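Local coordinates for hypothetical protein lpg0944 (PDB 4RXV) that is of unknown function but carries, in this N-terminal fragment, a RavJ-type peptidase domain of clan CA, consistent with a cysteine-peptidase-like fold, at residues K14-Q19 / A110-D115; W173-G178 / Q183-P188. All coordinates share one frame; numbering follows the deposited sequence. Where two conformers were deposited one is given.

How the contacts relate
From the N terminus, the chain leaves helix 6-14 through K14-Q19 and then travels 90 residues, largely helical and loop with a few short strands, before A110-D115 on helix 105-114 comes back to close contact 1. Contact 2 opens only later: helix 172-176 ends within W173-G178, and after just four residues Q183-P188 folds back on it. The two closures therefore run in series, one long and one short, neither nested nor crossed. They meet in space, with centres about 11 Å apart: Y18 and Q19 pack on V175, and Y18 also reaches L185. The exit of helix 6-14 thus joins helix 105-114 to helix 172-176 and the loop after it.

Contact 1. Residues K14-Q19 / A110-D115; sequences KQEQYQ and AGVLLD
E16 and Y18 converge on V112, a single valine presented by helix 105-114, and E16 repays being followed outward along its chain. Its CB lies 3.5 Å above the plane of the Y18 ring, offset toward the rim, so the glutamate begins by covering part of one face of the tyrosine. CG comes next and meets the valine, with 4.0 Å between E16 CG and V112 CG2. There the chain folds (chi2 -56°) instead of running straight on, and E16 CD remains beside the same methyl, 4.2 Å from V112 CG2. Beyond it the carboxylate turns to polar partners: OE1 accepts a hydrogen bond from N85, while OE2 forms a salt bridge with R12 and takes the backbone N-H of Y224. With this grip on both oxygens the buried group is well satisfied, and the neighbouring arginine would be expected to favour its charged form.

Y18 comes from the same side as E16 and meets V112 head-on, its hydroxyl leading: Y18 OH lies 3.8 Å from V112 CG2. That oxygen is also hydrogen-bonded to H108 and S109, one turn back on the helix that bears the valine. With chi1 at 169°, V112 CG2 stands anti to the carbonyl carbon, and this one methyl makes both contacts.

No hydrogen bond joins the two segments. E16 is the third residue of a type I turn from K14 to Q17, closed by Q17 N to K14 O at 3.0 Å, and Q17 has positive phi. This is a helix-ending turn, here packed through its side chains against the buried C-terminal part of helix 105-114, in a domain that probably shares the papain-like fold of clan CA.

Contact 2. Residues W173-G178 / Q183-P188; sequences WAVGMG and QALAIP
V175 sets one methyl against two residues of the returning loop, A184 and L185. Its CG1 lies anti to the backbone N (chi1 -179°), which places CG2 anti to the carbonyl carbon and aims it across the gap. The tightest approach is 3.5 Å, between V175 CG2 and A184 CB. Alongside, the same methyl sits at the branch of the leucine, 3.8 Å from L185 CG and nearly as close to both of its end methyls. L185 reaches this place with CG beside its own backbone N (chi1 -60°) and crosses the valine at about a right angle; its side chain also packs on L13 of helix 6-14. A174 adds a simple methyl-to-methyl touch, with A174 CB 3.8 Å from A184 CB.

A174 and V175 also supply the acceptors of the Schellman motif that ends helix 172-176. G178, at positive phi, is the C-prime residue: H179 N bonds to A174 O, and G178 N to V175 O at 3.0 Å. The returning segment turns a corner at A186, where A186 and I187 both face I169 in a G1 beta bulge.

W173 points away from the loop, and M177, just after the helix, lays its CG over the centre of the W173 ring, 3.6 Å above the plane. The indole NE1 hydrogen-bonds to D25, and the ring also meets F29 edge-to-face.

Contact 1. Residues K14-Q19 / A110-D115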
loop_
_atom_site.group_PDB
_atom_site.type_symbol
_atom_site.label_atom_id
_atom_site.label_comp_id
_atom_site.label_asym_id
_atom_site.label_seq_id
_atom_site.Cartn_x
_atom_site.Cartn_y
_atom_site.Cartn_z
ATOM N N LYS A 14 -7.335 -6.550 -4.627
ATOM C CA LYS A 14 -8.600 -6.762 -3.930
ATOM C C LYS A 14 -8.561 -8.033 -3.063
ATOM O O LYS A 14 -9.184 -8.094 -2.013
ATOM C CB LYS A 14 -9.775 -6.774 -4.917
ATOM C CG LYS A 14 -10.138 -5.410 -5.417
ATOM C CD LYS A 14 -11.089 -5.415 -6.583
ATOM C CE LYS A 14 -12.386 -6.087 -6.270
ATOM N NZ LYS A 14 -13.323 -5.940 -7.408
ATOM N N GLN A 15 -7.821 -9.055 -3.500
ATOM C CA GLN A 15 -7.713 -10.288 -2.740
ATOM C C GLN A 15 -7.132 -10.056 -1.356
ATOM O O GLN A 15 -7.327 -10.891 -0.480
ATOM C CB GLN A 15 -6.888 -11.325 -3.489
ATOM C CG GLN A 15 -7.563 -11.842 -4.737
ATOM C CD GLN A 15 -6.691 -12.775 -5.521
ATOM O OE1 GLN A 15 -6.113 -12.397 -6.520
ATOM N NE2 GLN A 15 -6.602 -14.005 -5.074
ATOM N N GLU A 16 -6.391 -8.961 -1.150
ATOM C CA GLU A 16 -5.785 -8.695 0.135
ATOM C C GLU A 16 -6.764 -8.158 1.166
ATOM O O GLU A 16 -6.430 -8.091 2.339
ATOM C CB GLU A 16 -4.592 -7.739 -0.025
ATOM C CG GLU A 16 -3.490 -8.359 -0.847
ATOM C CD GLU A 16 -3.031 -9.678 -0.260
ATOM O OE1 GLU A 16 -2.474 -9.675 0.852
ATOM O OE2 GLU A 16 -3.238 -10.724 -0.896
ATOM N N GLN A 17 -7.955 -7.784 0.727
ATOM C CA GLN A 17 -9.010 -7.290 1.631
ATOM C C GLN A 17 -8.475 -6.164 2.530
ATOM O O GLN A 17 -8.637 -6.178 3.762
ATOM C CB GLN A 17 -9.620 -8.428 2.446
ATOM C CG GLN A 17 -10.313 -9.459 1.548
ATOM C CD GLN A 17 -11.509 -8.874 0.797
ATOM O OE1 GLN A 17 -12.452 -8.413 1.433
ATOM N NE2 GLN A 17 -11.517 -8.972 -0.529
ATOM N N TYR A 18 -7.885 -5.156 1.907
ATOM C CA TYR A 18 -7.270 -4.052 2.650
ATOM C C TYR A 18 -8.287 -3.288 3.505
ATOM O O TYR A 18 -7.915 -2.705 4.522
ATOM C CB TYR A 18 -6.579 -3.120 1.677
ATOM C CG TYR A 18 -5.298 -3.678 1.081
ATOM C CD1 TYR A 18 -4.287 -4.153 1.890
ATOM C CD2 TYR A 18 -5.076 -3.674 -0.292
ATOM C CE1 TYR A 18 -3.086 -4.611 1.365
ATOM C CE2 TYR A 18 -3.891 -4.141 -0.829
ATOM C CZ TYR A 18 -2.883 -4.606 0.005
ATOM O OH TYR A 18 -1.701 -5.005 -0.572
ATOM N N GLN A 19 -9.555 -3.293 3.092
ATOM C CA GLN A 19 -10.582 -2.621 3.859
ATOM C C GLN A 19 -10.813 -3.232 5.237
ATOM O O GLN A 19 -11.441 -2.605 6.088
ATOM C CB GLN A 19 -11.895 -2.553 3.085
ATOM C CG GLN A 19 -12.734 -3.811 3.012
ATOM C CD GLN A 19 -12.254 -4.853 2.049
ATOM O OE1 GLN A 19 -11.183 -4.764 1.444
ATOM N NE2 GLN A 19 -13.061 -5.890 1.910
ATOM N N ALA A 110 3.417 -2.892 -2.391
ATOM C CA ALA A 110 4.665 -3.018 -3.131
ATOM C C ALA A 110 5.128 -4.474 -3.137
ATOM O O ALA A 110 5.546 -4.983 -4.182
ATOM C CB ALA A 110 5.727 -2.103 -2.567
ATOM N N GLY A 111 5.031 -5.162 -1.996
ATOM C CA GLY A 111 5.389 -6.571 -1.940
ATOM C C GLY A 111 4.514 -7.443 -2.806
ATOM O O GLY A 111 5.021 -8.292 -3.544
ATOM N N VAL A 112 3.203 -7.244 -2.735
ATOM C CA VAL A 112 2.273 -8.001 -3.569
ATOM C C VAL A 112 2.634 -7.867 -5.047
ATOM O O VAL A 112 2.623 -8.842 -5.792
ATOM C CB VAL A 112 0.825 -7.550 -3.297
ATOM C CG1 VAL A 112 -0.136 -8.099 -4.320
ATOM C CG2 VAL A 112 0.395 -7.934 -1.869
ATOM N N LEU A 113 2.916 -6.646 -5.469
ATOM C CA LEU A 113 3.192 -6.371 -6.870
ATOM C C LEU A 113 4.553 -6.888 -7.303
ATOM O O LEU A 113 4.687 -7.433 -8.392
ATOM C CB LEU A 113 3.079 -4.879 -7.117
ATOM C CG LEU A 113 1.682 -4.341 -6.847
ATOM C CD1 LEU A 113 1.717 -2.815 -6.762
ATOM C CD2 LEU A 113 0.654 -4.845 -7.808
ATOM N N LEU A 114 5.566 -6.741 -6.458
ATOM C CA LEU A 114 6.908 -7.227 -6.745
ATOM C C LEU A 114 6.941 -8.748 -6.813
ATOM O O LEU A 114 7.841 -9.320 -7.409
ATOM C CB LEU A 114 7.915 -6.678 -5.714
ATOM C CG LEU A 114 8.274 -5.200 -5.927
ATOM C CD1 LEU A 114 8.856 -4.581 -4.689
ATOM C CD2 LEU A 114 9.222 -5.031 -7.092
ATOM N N ASP A 115 5.999 -9.408 -6.154
ATOM C CA ASP A 115 5.948 -10.860 -6.103
ATOM C C ASP A 115 5.285 -11.457 -7.334
ATOM O O ASP A 115 5.262 -12.661 -7.456
ATOM C CB ASP A 115 5.183 -11.304 -4.858
ATOM C CG ASP A 115 5.337 -12.771 -4.584
ATOM O OD1 ASP A 115 6.487 -13.223 -4.457
ATOM O OD2 ASP A 115 4.303 -13.467 -4.506
#

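Contact 2. Residues W173-G178 / Q183-P188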
loop_
_atom_site.group_PDB
_atom_site.type_symbol
_atom_site.label_atom_id
_atom_site.label_comp_id
_atom_site.label_asym_id
_atom_site.label_seq_id
_atom_site.Cartn_x
_atom_site.Cartn_y
_atom_site.Cartn_z
ATOM N N TRP A 173 -3.882 2.042 2.144
ATOM C CA TRP A 173 -4.418 2.851 3.236
ATOM C C TRP A 173 -5.716 3.537 2.849
ATOM O O TRP A 173 -6.646 3.580 3.660
ATOM C CB TRP A 173 -3.372 3.843 3.723
ATOM C CG TRP A 173 -3.738 4.647 4.930
ATOM C CD1 TRP A 173 -3.640 4.269 6.246
ATOM C CD2 TRP A 173 -4.182 6.001 4.941
ATOM N NE1 TRP A 173 -3.982 5.321 7.060
ATOM C CE2 TRP A 173 -4.322 6.393 6.284
ATOM C CE3 TRP A 173 -4.445 6.929 3.943
ATOM C CZ2 TRP A 173 -4.737 7.692 6.661
ATOM C CZ3 TRP A 173 -4.864 8.220 4.308
ATOM C CH2 TRP A 173 -4.996 8.581 5.659
ATOM N N ALA A 174 -5.810 4.037 1.612
ATOM C CA ALA A 174 -7.061 4.650 1.171
ATOM C C ALA A 174 -8.213 3.647 1.277
ATOM O O ALA A 174 -9.338 4.035 1.583
ATOM C CB ALA A 174 -6.946 5.149 -0.252
ATOM N N VAL A 175 -7.953 2.369 0.976
ATOM C CA VAL A 175 -8.975 1.323 1.049
ATOM C C VAL A 175 -9.310 0.999 2.515
ATOM O O VAL A 175 -10.477 0.840 2.877
ATOM C CB VAL A 175 -8.523 0.084 0.272
ATOM C CG1 VAL A 175 -9.592 -1.024 0.326
ATOM C CG2 VAL A 175 -8.269 0.463 -1.182
ATOM N N GLY A 176 -8.294 0.950 3.369
ATOM C CA GLY A 176 -8.512 0.859 4.807
ATOM C C GLY A 176 -9.371 1.987 5.348
ATOM O O GLY A 176 -10.188 1.801 6.260
ATOM N N MET A 177 -9.232 3.160 4.751
ATOM C CA MET A 177 -9.952 4.387 5.090
ATOM C C MET A 177 -11.287 4.496 4.338
ATOM O O MET A 177 -11.916 5.557 4.372
ATOM C CB MET A 177 -9.084 5.610 4.821
ATOM C CG MET A 177 -7.845 5.680 5.727
ATOM S SD MET A 177 -8.244 5.971 7.469
ATOM C CE MET A 177 -8.656 7.711 7.425
ATOM N N GLY A 178 -11.753 3.404 3.743
ATOM C CA GLY A 178 -13.106 3.327 3.240
ATOM C C GLY A 178 -13.292 3.631 1.769
ATOM O O GLY A 178 -14.410 3.492 1.286
ATOM N N GLN A 183 -10.749 3.872 -6.595
ATOM C CA GLN A 183 -10.093 5.112 -6.197
ATOM C C GLN A 183 -8.719 4.903 -5.585
ATOM O O GLN A 183 -8.123 5.861 -5.109
ATOM C CB GLN A 183 -10.956 5.859 -5.185
ATOM C CG GLN A 183 -12.207 6.440 -5.788
ATOM C CD GLN A 183 -13.056 7.184 -4.778
ATOM O OE1 GLN A 183 -12.673 7.350 -3.618
ATOM N NE2 GLN A 183 -14.230 7.634 -5.217
ATOM N N ALA A 184 -8.198 3.673 -5.600
ATOM C CA ALA A 184 -7.002 3.386 -4.807
ATOM C C ALA A 184 -6.122 2.258 -5.293
ATOM O O ALA A 184 -4.940 2.273 -4.979
ATOM C CB ALA A 184 -7.415 3.097 -3.373
ATOM N N LEU A 185 -6.656 1.251 -5.962
ATOM C CA LEU A 185 -5.894 0.032 -6.262
ATOM C C LEU A 185 -5.646 -0.086 -7.771
ATOM O O LEU A 185 -6.464 -0.645 -8.516
ATOM C CB LEU A 185 -6.588 -1.212 -5.715
ATOM C CG LEU A 185 -6.797 -1.234 -4.190
ATOM C CD1 LEU A 185 -7.502 -2.495 -3.749
ATOM C CD2 LEU A 185 -5.467 -1.060 -3.424
ATOM N N ALA A 186 -4.479 0.408 -8.197
ATOM C CA ALA A 186 -3.982 0.341 -9.564
ATOM C C ALA A 186 -4.842 1.179 -10.501
ATOM O O ALA A 186 -5.450 0.668 -11.450
ATOM C CB ALA A 186 -3.844 -1.091 -10.029
ATOM N N ILE A 187 -4.887 2.480 -10.213
ATOM C CA ILE A 187 -5.709 3.415 -10.962
ATOM C C ILE A 187 -4.910 4.655 -11.358
ATOM O O ILE A 187 -3.920 5.009 -10.722
ATOM C CB ILE A 187 -7.016 3.830 -10.170
ATOM C CG1 ILE A 187 -6.822 4.918 -9.065
ATOM C CG2 ILE A 187 -7.736 2.608 -9.624
ATOM C CD1 ILE A 187 -5.916 4.606 -7.959
ATOM N N PRO A 188 -5.323 5.320 -12.432
ATOM C CA PRO A 188 -4.665 6.572 -12.809
ATOM C C PRO A 188 -4.954 7.702 -11.843
ATOM O O PRO A 188 -5.944 7.675 -11.105
ATOM C CB PRO A 188 -5.236 6.878 -14.196
ATOM C CG PRO A 188 -6.543 6.167 -14.213
ATOM C CD PRO A 188 -6.418 4.969 -13.351
#